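Local coordinates for neural-cadherin (Drosophila melanogaster, PDB 3UBF), which mediates calcium-dependent, preferentially homophilic cell adhesion through its chain of extracellular cadherin domains, three of which make up this fragment, at residues 180-185 and 198-203; 219-224 and 305-310; 102-107 and 132-137. One frame throughout, in Å; residues are numbered along the deposited sequence.

Contact 1: 180-185 and 198-203; sequences YVKAED and TPEERL. With ZN (zinc ion), chain G; ZN (zinc ion), chain J.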
loop_
_atom_site.group_PDB
_atom_site.type_symbol
_atom_site.label_atom_id
_atom_site.label_comp_id
_atom_site.label_asym_id
_atom_site.label_seq_id
_atom_site.Cartn_x
_atom_site.Cartn_y
_atom_site.Cartn_z
ATOM N N TYR A 180 -12.472 -2.092 -13.562
ATOM C CA TYR A 180 -12.322 -1.869 -12.128
ATOM C C TYR A 180 -11.728 -3.126 -11.519
ATOM O O TYR A 180 -12.232 -4.228 -11.742
ATOM C CB TYR A 180 -13.645 -1.474 -11.469
ATOM C CG TYR A 180 -14.035 -0.056 -11.788
ATOM C CD1 TYR A 180 -14.615 0.264 -13.015
ATOM C CD2 TYR A 180 -13.805 0.970 -10.877
ATOM C CE1 TYR A 180 -14.957 1.564 -13.322
ATOM C CE2 TYR A 180 -14.158 2.282 -11.172
ATOM C CZ TYR A 180 -14.726 2.567 -12.396
ATOM O OH TYR A 180 -15.080 3.851 -12.712
ATOM N N VAL A 181 -10.629 -2.953 -10.795
ATOM C CA VAL A 181 -9.818 -4.068 -10.330
ATOM C C VAL A 181 -9.652 -3.976 -8.823
ATOM O O VAL A 181 -9.802 -2.902 -8.230
ATOM C CB VAL A 181 -8.431 -4.059 -10.995
ATOM C CG1 VAL A 181 -8.531 -4.372 -12.499
ATOM C CG2 VAL A 181 -7.735 -2.711 -10.764
ATOM N N LYS A 182 -9.335 -5.102 -8.200
ATOM C CA LYS A 182 -9.312 -5.191 -6.758
ATOM C C LYS A 182 -8.347 -6.307 -6.446
ATOM O O LYS A 182 -8.224 -7.253 -7.225
ATOM C CB LYS A 182 -10.710 -5.570 -6.290
ATOM C CG LYS A 182 -11.044 -5.384 -4.829
ATOM C CD LYS A 182 -12.437 -5.983 -4.598
ATOM C CE LYS A 182 -12.881 -5.921 -3.158
ATOM N NZ LYS A 182 -13.368 -4.560 -2.788
ATOM N N ALA A 183 -7.643 -6.187 -5.327
ATOM C CA ALA A 183 -6.842 -7.292 -4.825
ATOM C C ALA A 183 -7.390 -7.655 -3.461
ATOM O O ALA A 183 -7.652 -6.782 -2.636
ATOM C CB ALA A 183 -5.387 -6.924 -4.741
ATOM N N GLU A 184 -7.604 -8.941 -3.237
ATOM C CA GLU A 184 -8.246 -9.382 -2.021
ATOM C C GLU A 184 -7.338 -10.337 -1.290
ATOM O O GLU A 184 -6.634 -11.154 -1.893
ATOM C CB GLU A 184 -9.614 -10.026 -2.288
ATOM C CG GLU A 184 -10.399 -10.336 -1.009
ATOM C CD GLU A 184 -11.794 -10.897 -1.255
ATOM O OE1 GLU A 184 -12.441 -10.502 -2.240
ATOM O OE2 GLU A 184 -12.257 -11.730 -0.444
ATOM N N ASP A 185 -7.383 -10.212 0.024
ATOM C CA ASP A 185 -6.589 -10.979 0.938
ATOM C C ASP A 185 -7.225 -12.345 1.154
ATOM O O ASP A 185 -8.442 -12.444 1.312
ATOM C CB ASP A 185 -6.576 -10.231 2.259
ATOM C CG ASP A 185 -5.417 -10.587 3.099
ATOM O OD1 ASP A 185 -4.768 -11.615 2.802
ATOM O OD2 ASP A 185 -5.135 -9.829 4.031
ATOM N N THR A 198 -7.846 -4.163 -1.283
ATOM C CA THR A 198 -7.576 -2.858 -1.803
ATOM C C THR A 198 -8.910 -2.168 -2.045
ATOM O O THR A 198 -9.962 -2.797 -1.974
ATOM C CB THR A 198 -6.892 -2.969 -3.161
ATOM O OG1 THR A 198 -7.785 -3.621 -4.066
ATOM C CG2 THR A 198 -5.581 -3.753 -3.068
ATOM N N PRO A 199 -8.865 -0.863 -2.330
ATOM C CA PRO A 199 -10.004 -0.239 -2.990
ATOM C C PRO A 199 -10.216 -0.852 -4.375
ATOM O O PRO A 199 -9.304 -1.487 -4.930
ATOM C CB PRO A 199 -9.561 1.214 -3.144
ATOM C CG PRO A 199 -8.524 1.412 -2.092
ATOM C CD PRO A 199 -7.803 0.108 -2.008
ATOM N N GLU A 200 -11.410 -0.666 -4.922
ATOM C CA GLU A 200 -11.697 -1.047 -6.292
ATOM C C GLU A 200 -11.225 0.086 -7.170
ATOM O O GLU A 200 -11.912 1.103 -7.297
ATOM C CB GLU A 200 -13.188 -1.290 -6.474
ATOM C CG GLU A 200 -13.711 -2.303 -5.476
ATOM C CD GLU A 200 -15.188 -2.527 -5.574
ATOM O OE1 GLU A 200 -15.859 -1.833 -6.366
ATOM O OE2 GLU A 200 -15.691 -3.412 -4.839
ATOM N N GLU A 201 -10.037 -0.081 -7.739
ATOM C CA GLU A 201 -9.405 0.945 -8.556
ATOM C C GLU A 201 -9.802 0.864 -10.019
ATOM O O GLU A 201 -10.085 -0.213 -10.554
ATOM C CB GLU A 201 -7.873 0.861 -8.459
ATOM C CG GLU A 201 -7.263 1.625 -7.285
ATOM C CD GLU A 201 -7.428 3.141 -7.372
ATOM O OE1 GLU A 201 -7.892 3.677 -8.410
ATOM O OE2 GLU A 201 -7.106 3.807 -6.377
ATOM N N ARG A 202 -9.767 2.014 -10.674
ATOM C CA ARG A 202 -10.097 2.113 -12.079
ATOM C C ARG A 202 -8.850 2.063 -12.944
ATOM O O ARG A 202 -7.962 2.904 -12.823
ATOM C CB ARG A 202 -10.841 3.411 -12.339
ATOM C CG ARG A 202 -11.320 3.575 -13.743
ATOM C CD ARG A 202 -12.038 4.867 -13.819
ATOM N NE ARG A 202 -12.618 5.143 -15.127
ATOM C CZ ARG A 202 -11.977 5.724 -16.137
ATOM N NH1 ARG A 202 -10.694 6.059 -16.020
ATOM N NH2 ARG A 202 -12.626 5.960 -17.273
ATOM N N LEU A 203 -8.821 1.072 -13.830
ATOM C CA LEU A 203 -7.758 0.909 -14.807
ATOM C C LEU A 203 -8.284 1.329 -16.179
ATOM O O LEU A 203 -9.274 0.775 -16.705
ATOM C CB LEU A 203 -7.215 -0.527 -14.806
ATOM C CG LEU A 203 -6.279 -0.957 -15.950
ATOM C CD1 LEU A 203 -5.073 -0.036 -16.088
ATOM C CD2 LEU A 203 -5.828 -2.391 -15.784
HETATM ZN ZN ZN G . -3.686 -8.982 4.398
HETATM ZN ZN ZN J . -17.734 -2.931 -4.290
HETATM O O HOH W 1 -15.680 4.511 -15.700
HETATM O O HOH W 2 -18.073 -2.454 -1.871
#
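Ala183 and Thr198 hold each other by two hydrogen bonds. The N-H of Ala183 runs almost straight, at 173°, to Thr198 OG1 over 2.9 Å, and Thr198 N returns a bond of 3.0 Å to Ala183 O. The Thr198 hydroxyl lies between its own backbone N and carbonyl carbon (chi1 62°), which turns it to the Ala183 N-H. It also donates to Pro199 O, from above that carbonyl's plane. Val181 and Glu201 form the antiparallel hydrogen-bonded pair, with Val181 N 2.8 Å from Glu201 O. Lys182 bends at its last torsion and brings NZ to Glu200 OE2 at 3.3 Å, a weak bond within a salt bridge. Glu200 OE2 also binds a zinc ion, at 2.2 Å. Next along the strands, Arg202 lays its CB and CG over one face of the Tyr180 ring, with CG offset toward the rim. Its guanidinium stands at 76° to that ring, with Tyr180 OH at its edge. One water joins Tyr180 OH to Arg202 NE, and Glu176 takes the guanidinium in a salt bridge. Inward, Ala183 CB meets Thr198 CG2 at 3.6 Å, and both touch Ala132. A threonine hydroxyl thus replaces a backbone acceptor where this cadherin domain's strand pairing gives way to loop. Glu200 OE2 binds the metal and has the Lys182 ammonium as a weak second partner, so its carboxylate is probably ionised.

Contact 2: 219-224 and 305-310; sequences YEAEIP and LTIRVT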
loop_
_atom_site.group_PDB
_atom_site.type_symbol
_atom_site.label_atom_id
_atom_site.label_comp_id
_atom_site.label_asym_id
_atom_site.label_seq_id
_atom_site.Cartn_x
_atom_site.Cartn_y
_atom_site.Cartn_z
ATOM N N TYR A 219 1.827 18.917 -7.819
ATOM C CA TYR A 219 3.104 19.039 -7.145
ATOM C C TYR A 219 3.136 20.280 -6.286
ATOM O O TYR A 219 2.598 21.320 -6.649
ATOM C CB TYR A 219 4.241 19.077 -8.159
ATOM C CG TYR A 219 4.431 17.789 -8.905
ATOM C CD1 TYR A 219 3.679 17.505 -10.037
ATOM C CD2 TYR A 219 5.376 16.858 -8.491
ATOM C CE1 TYR A 219 3.857 16.329 -10.736
ATOM C CE2 TYR A 219 5.563 15.681 -9.185
ATOM C CZ TYR A 219 4.792 15.424 -10.304
ATOM O OH TYR A 219 4.957 14.258 -10.996
ATOM N N GLU A 220 3.814 20.150 -5.159
ATOM C CA GLU A 220 3.844 21.141 -4.114
ATOM C C GLU A 220 5.278 21.146 -3.594
ATOM O O GLU A 220 5.824 20.089 -3.265
ATOM C CB GLU A 220 2.862 20.712 -3.012
ATOM C CG GLU A 220 1.847 21.784 -2.612
ATOM C CD GLU A 220 0.400 21.250 -2.454
ATOM O OE1 GLU A 220 0.137 20.468 -1.503
ATOM O OE2 GLU A 220 -0.480 21.632 -3.281
ATOM N N ALA A 221 5.914 22.312 -3.562
ATOM C CA ALA A 221 7.216 22.436 -2.892
ATOM C C ALA A 221 7.178 23.586 -1.909
ATOM O O ALA A 221 6.469 24.561 -2.121
ATOM C CB ALA A 221 8.347 22.622 -3.890
ATOM N N GLU A 222 7.939 23.450 -0.834
ATOM C CA GLU A 222 8.063 24.473 0.180
ATOM C C GLU A 222 9.540 24.767 0.385
ATOM O O GLU A 222 10.293 23.906 0.815
ATOM C CB GLU A 222 7.418 24.022 1.492
ATOM C CG GLU A 222 7.757 24.938 2.673
ATOM C CD GLU A 222 6.858 24.729 3.882
ATOM O OE1 GLU A 222 5.626 24.953 3.763
ATOM O OE2 GLU A 222 7.393 24.360 4.956
ATOM N N ILE A 223 9.953 25.989 0.077
ATOM C CA ILE A 223 11.362 26.335 0.129
ATOM C C ILE A 223 11.648 27.581 0.957
ATOM O O ILE A 223 10.868 28.537 0.936
ATOM C CB ILE A 223 11.973 26.445 -1.281
ATOM C CG1 ILE A 223 11.228 27.483 -2.134
ATOM C CG2 ILE A 223 11.987 25.045 -1.943
ATOM C CD1 ILE A 223 11.990 27.955 -3.343
ATOM N N PRO A 224 12.755 27.555 1.721
ATOM C CA PRO A 224 13.140 28.740 2.460
ATOM C C PRO A 224 13.570 29.865 1.530
ATOM O O PRO A 224 13.985 29.633 0.389
ATOM C CB PRO A 224 14.322 28.271 3.317
ATOM C CG PRO A 224 14.783 27.022 2.713
ATOM C CD PRO A 224 13.587 26.393 2.078
ATOM N N LEU A 305 2.139 23.019 -10.334
ATOM C CA LEU A 305 3.215 23.082 -9.377
ATOM C C LEU A 305 2.998 24.327 -8.511
ATOM O O LEU A 305 2.827 25.443 -9.025
ATOM C CB LEU A 305 4.567 23.113 -10.087
ATOM C CG LEU A 305 5.816 23.374 -9.243
ATOM C CD1 LEU A 305 5.969 22.369 -8.117
ATOM C CD2 LEU A 305 7.047 23.361 -10.139
ATOM N N THR A 306 2.965 24.110 -7.202
ATOM C CA THR A 306 2.798 25.183 -6.255
ATOM C C THR A 306 4.076 25.277 -5.434
ATOM O O THR A 306 4.523 24.280 -4.853
ATOM C CB THR A 306 1.567 24.934 -5.369
ATOM O OG1 THR A 306 0.419 24.776 -6.212
ATOM C CG2 THR A 306 1.319 26.094 -4.427
ATOM N N ILE A 307 4.687 26.460 -5.414
ATOM C CA ILE A 307 5.878 26.673 -4.603
ATOM C C ILE A 307 5.625 27.734 -3.554
ATOM O O ILE A 307 5.375 28.897 -3.866
ATOM C CB ILE A 307 7.122 27.039 -5.449
ATOM C CG1 ILE A 307 7.369 25.966 -6.521
ATOM C CG2 ILE A 307 8.342 27.245 -4.541
ATOM C CD1 ILE A 307 8.569 26.221 -7.406
ATOM N N ARG A 308 5.688 27.311 -2.302
ATOM C CA ARG A 308 5.583 28.212 -1.173
ATOM C C ARG A 308 6.964 28.585 -0.650
ATOM O O ARG A 308 7.861 27.743 -0.555
ATOM C CB ARG A 308 4.758 27.574 -0.074
ATOM C CG ARG A 308 3.300 27.396 -0.441
ATOM C CD ARG A 308 2.615 26.342 0.434
ATOM N NE ARG A 308 1.153 26.425 0.357
ATOM C CZ ARG A 308 0.387 25.699 -0.457
ATOM N NH1 ARG A 308 0.919 24.798 -1.289
ATOM N NH2 ARG A 308 -0.929 25.869 -0.430
ATOM N N VAL A 309 7.122 29.860 -0.323
ATOM C CA VAL A 309 8.350 30.373 0.239
ATOM C C VAL A 309 8.109 30.710 1.701
ATOM O O VAL A 309 7.154 31.416 2.039
ATOM C CB VAL A 309 8.830 31.617 -0.533
ATOM C CG1 VAL A 309 10.119 32.190 0.071
ATOM C CG2 VAL A 309 9.038 31.264 -1.999
ATOM N N THR A 310 8.957 30.168 2.569
ATOM C CA THR A 310 8.904 30.497 3.987
ATOM C C THR A 310 10.000 31.489 4.310
ATOM O O THR A 310 11.017 31.545 3.623
ATOM C CB THR A 310 9.053 29.253 4.898
ATOM O OG1 THR A 310 10.370 28.700 4.772
ATOM C CG2 THR A 310 8.013 28.208 4.550
HETATM O O HOH W 3 -0.069 22.221 -6.744
#
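Glu220 and Arg308 cross on the outer face of a parallel strand pair. Arg308 reaches out extended from CG to NE and brings NH1 within 3.4 Å of Glu220 CG. That methylene sits at the edge of the guanidinium, near its plane. The carboxylate is turned 83° from the guanidinium, so the two flat groups do not meet in a paired, coplanar fashion. Glu220 OE2 and Arg308 NH1 are 4.0 Å apart, a long salt bridge. Glu220 also runs alongside Thr306, both pointing the same way. A water joins Thr306 OG1 to Tyr219 O. Further along this face, Thr310 CG2 lies 3.7 Å from Glu222 CD, and the two side chains cross at about a right angle. This is contact of a methyl with a carboxylate, not a polar bond.

The other face is apolar. Ile223 CG1 lies between its backbone N and carbonyl carbon (chi1 58°), where it meets Ile307 CG2 at 3.8 Å. The two isoleucines cross at a slant. At the start of the pair, Leu305 CD1 reaches back to Tyr219 CB at 3.7 Å, while the tyrosine ring leads away.

Five backbone hydrogen bonds fix the register, from Thr306 N to Tyr219 O through to Thr310 N to Ile223 O. Ala221 N to Thr306 O is the shortest, at 2.7 Å.

Strand 219-224 is the outermost strand of a four-stranded mixed sheet in the third cadherin domain of the fragment. Strand 300-310 is next in the sheet and pairs on its far side with 285-294. The apolar face packs on Ile233 and Ile236 of strand 232-239 and on Phe260, which belong to the opposing sheet of the beta sandwich.

Contact 3: 102-107 and 132-137; sequences EPPYFI and ARDPDT. With ZN (zinc ion), chain G; ZN (zinc ion), chain B.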
loop_
_atom_site.group_PDB
_atom_site.type_symbol
_atom_site.label_atom_id
_atom_site.label_comp_id
_atom_site.label_asym_id
_atom_site.label_seq_id
_atom_site.Cartn_x
_atom_site.Cartn_y
_atom_site.Cartn_z
ATOM N N GLU A 102 -3.252 -5.370 8.175
ATOM C CA GLU A 102 -3.856 -4.162 7.616
ATOM C C GLU A 102 -4.039 -4.371 6.099
ATOM O O GLU A 102 -3.261 -5.118 5.476
ATOM C CB GLU A 102 -2.973 -2.942 7.897
ATOM C CG GLU A 102 -3.111 -2.339 9.304
ATOM C CD GLU A 102 -1.820 -1.680 9.810
ATOM O OE1 GLU A 102 -0.742 -2.049 9.286
ATOM O OE2 GLU A 102 -1.878 -0.819 10.740
ATOM N N PRO A 103 -5.065 -3.725 5.493
ATOM C CA PRO A 103 -5.471 -4.105 4.137
ATOM C C PRO A 103 -4.396 -3.838 3.104
ATOM O O PRO A 103 -3.628 -2.887 3.265
ATOM C CB PRO A 103 -6.684 -3.205 3.860
ATOM C CG PRO A 103 -7.143 -2.746 5.210
ATOM C CD PRO A 103 -5.883 -2.612 6.003
ATOM N N PRO A 104 -4.347 -4.663 2.034
ATOM C CA PRO A 104 -3.456 -4.363 0.924
ATOM C C PRO A 104 -3.821 -3.048 0.250
ATOM O O PRO A 104 -4.950 -2.557 0.371
ATOM C CB PRO A 104 -3.676 -5.533 -0.042
ATOM C CG PRO A 104 -5.004 -6.071 0.301
ATOM C CD PRO A 104 -5.177 -5.852 1.769
ATOM N N TYR A 105 -2.844 -2.475 -0.435
ATOM C CA TYR A 105 -3.060 -1.271 -1.213
ATOM C C TYR A 105 -2.276 -1.435 -2.492
ATOM O O TYR A 105 -1.242 -2.102 -2.511
ATOM C CB TYR A 105 -2.604 -0.033 -0.441
ATOM C CG TYR A 105 -1.238 -0.176 0.162
ATOM C CD1 TYR A 105 -0.109 0.308 -0.491
ATOM C CD2 TYR A 105 -1.073 -0.807 1.385
ATOM C CE1 TYR A 105 1.140 0.168 0.050
ATOM C CE2 TYR A 105 0.184 -0.967 1.936
ATOM C CZ TYR A 105 1.283 -0.477 1.268
ATOM O OH TYR A 105 2.519 -0.640 1.847
ATOM N N PHE A 106 -2.786 -0.854 -3.569
ATOM C CA PHE A 106 -2.070 -0.861 -4.836
ATOM C C PHE A 106 -0.828 0.011 -4.745
ATOM O O PHE A 106 -0.882 1.129 -4.211
ATOM C CB PHE A 106 -2.982 -0.400 -5.958
ATOM C CG PHE A 106 -4.034 -1.417 -6.327
ATOM C CD1 PHE A 106 -5.372 -1.200 -6.004
ATOM C CD2 PHE A 106 -3.680 -2.606 -6.974
ATOM C CE1 PHE A 106 -6.332 -2.125 -6.336
ATOM C CE2 PHE A 106 -4.634 -3.553 -7.303
ATOM C CZ PHE A 106 -5.964 -3.319 -6.985
ATOM N N ILE A 107 0.286 -0.540 -5.220
ATOM C CA ILE A 107 1.543 0.203 -5.362
ATOM C C ILE A 107 1.835 0.647 -6.797
ATOM O O ILE A 107 2.816 1.348 -7.040
ATOM C CB ILE A 107 2.770 -0.540 -4.736
ATOM C CG1 ILE A 107 3.070 -1.843 -5.469
ATOM C CG2 ILE A 107 2.517 -0.809 -3.264
ATOM C CD1 ILE A 107 4.350 -2.539 -5.006
ATOM N N ALA A 132 -0.356 -5.015 -5.843
ATOM C CA ALA A 132 -0.742 -4.580 -4.516
ATOM C C ALA A 132 0.256 -5.121 -3.495
ATOM O O ALA A 132 0.943 -6.115 -3.738
ATOM C CB ALA A 132 -2.134 -5.062 -4.201
ATOM N N ARG A 133 0.331 -4.455 -2.352
ATOM C CA ARG A 133 1.162 -4.886 -1.252
ATOM C C ARG A 133 0.279 -5.074 -0.039
ATOM O O ARG A 133 -0.522 -4.194 0.293
ATOM C CB ARG A 133 2.219 -3.823 -0.966
ATOM C CG ARG A 133 3.123 -4.110 0.206
ATOM C CD ARG A 133 4.036 -2.910 0.463
ATOM N NE ARG A 133 5.001 -2.708 -0.621
ATOM C CZ ARG A 133 5.555 -1.535 -0.937
ATOM N NH1 ARG A 133 6.430 -1.457 -1.940
ATOM N NH2 ARG A 133 5.224 -0.438 -0.262
ATOM N N ASP A 134 0.404 -6.233 0.597
ATOM C CA ASP A 134 -0.188 -6.474 1.905
ATOM C C ASP A 134 0.911 -6.184 2.910
ATOM O O ASP A 134 1.967 -6.812 2.862
ATOM C CB ASP A 134 -0.691 -7.919 2.036
ATOM C CG ASP A 134 -1.607 -8.127 3.240
ATOM O OD1 ASP A 134 -1.257 -7.722 4.366
ATOM O OD2 ASP A 134 -2.690 -8.725 3.069
ATOM N N PRO A 135 0.682 -5.203 3.807
ATOM C CA PRO A 135 1.683 -4.919 4.848
ATOM C C PRO A 135 1.966 -6.146 5.703
ATOM O O PRO A 135 3.031 -6.224 6.324
ATOM C CB PRO A 135 1.051 -3.786 5.681
ATOM C CG PRO A 135 -0.386 -3.728 5.275
ATOM C CD PRO A 135 -0.438 -4.241 3.848
ATOM N N ASP A 136 1.024 -7.094 5.729
ATOM C CA ASP A 136 1.285 -8.398 6.332
ATOM C C ASP A 136 2.001 -9.353 5.374
ATOM O O ASP A 136 1.445 -9.841 4.386
ATOM C CB ASP A 136 0.015 -9.039 6.900
ATOM C CG ASP A 136 0.321 -10.106 7.941
ATOM O OD1 ASP A 136 1.367 -10.785 7.819
ATOM O OD2 ASP A 136 -0.477 -10.270 8.883
ATOM N N THR A 137 3.254 -9.605 5.707
ATOM C CA THR A 137 4.167 -10.466 4.964
ATOM C C THR A 137 3.686 -11.913 4.809
ATOM O O THR A 137 4.127 -12.627 3.918
ATOM C CB THR A 137 5.542 -10.384 5.668
ATOM O OG1 THR A 137 6.347 -9.430 4.969
ATOM C CG2 THR A 137 6.272 -11.739 5.769
HETATM ZN ZN ZN G . -3.686 -8.982 4.398
HETATM ZN ZN ZN B . -0.419 -11.933 9.974
HETATM O O HOH W 4 1.013 -11.883 10.613
#
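Tyr105 and Arg133 form an antiparallel hydrogen-bonded pair. Arg133 N gives a bond of 2.8 Å to Tyr105 O, and Tyr105 N returns one of 3.0 Å to Arg133 O. Their side chains lie alongside each other and point the same way. A weak bond of 3.4 Å links Arg133 NH2 to Tyr105 OH, at the guanidinium edge. Ring and guanidinium planes stand at 86°. The ring is placed by chi1 of 48°, between the backbone N and carbonyl carbon. Arg133 O lies over one ring face, toward the rim.

Packing flanks this pair. Ile107 sets its CG2 methyl over the centre of one guanidinium face, 3.9 Å from Arg133 CZ. The apolar pairs are Pro135 CD with Tyr105 CE2, Pro135 CG with Glu102 CB and, on the other sheet face, Ala132 CB with Phe106 CD2 at 4.0 Å.

Metal bonds take up the acidic end. Asp134 OD2 makes the short bond to a zinc ion completed by His139 and Asp185. Asp134 OD1 also approaches this zinc, at 2.7 Å, and accepts from Asp136 N at 2.7 Å in an Asx turn. Asp136 OD2 binds a second zinc ion, 2.0 Å away, with Glu61 and Asp98. Here the domain's first strand pairs with the end of strand 126-133, which runs straight into an Asp-Pro-Asp loop. Such acidic loops belong to the metal-binding junction between successive cadherin domains, here occupied by zinc.

Overall arrangement
The paired strands of contacts 1 and 3 belong to the middle cadherin domain, and the two contacts touch. Contact 2 lies in the next domain, about 17 Å from contact 1 and 14 Å from contact 3 between nearest atoms. Asp185 and Asp134 bind one zinc ion from contacts 1 and 3, and the Phe106 ring of contact 3 packs on Thr198 and Glu201 of contact 1. Contacts 1 and 2 are partly buried; contact 3 is mainly a surface contact at the domain junction. Contacts 1 and 3 both pair antiparallel strands and both carry metal-binding acids, at a strand end and in the adjoining loops. Contact 2 is regular parallel pairing, with a sandwich-facing apolar side and a charged outer side.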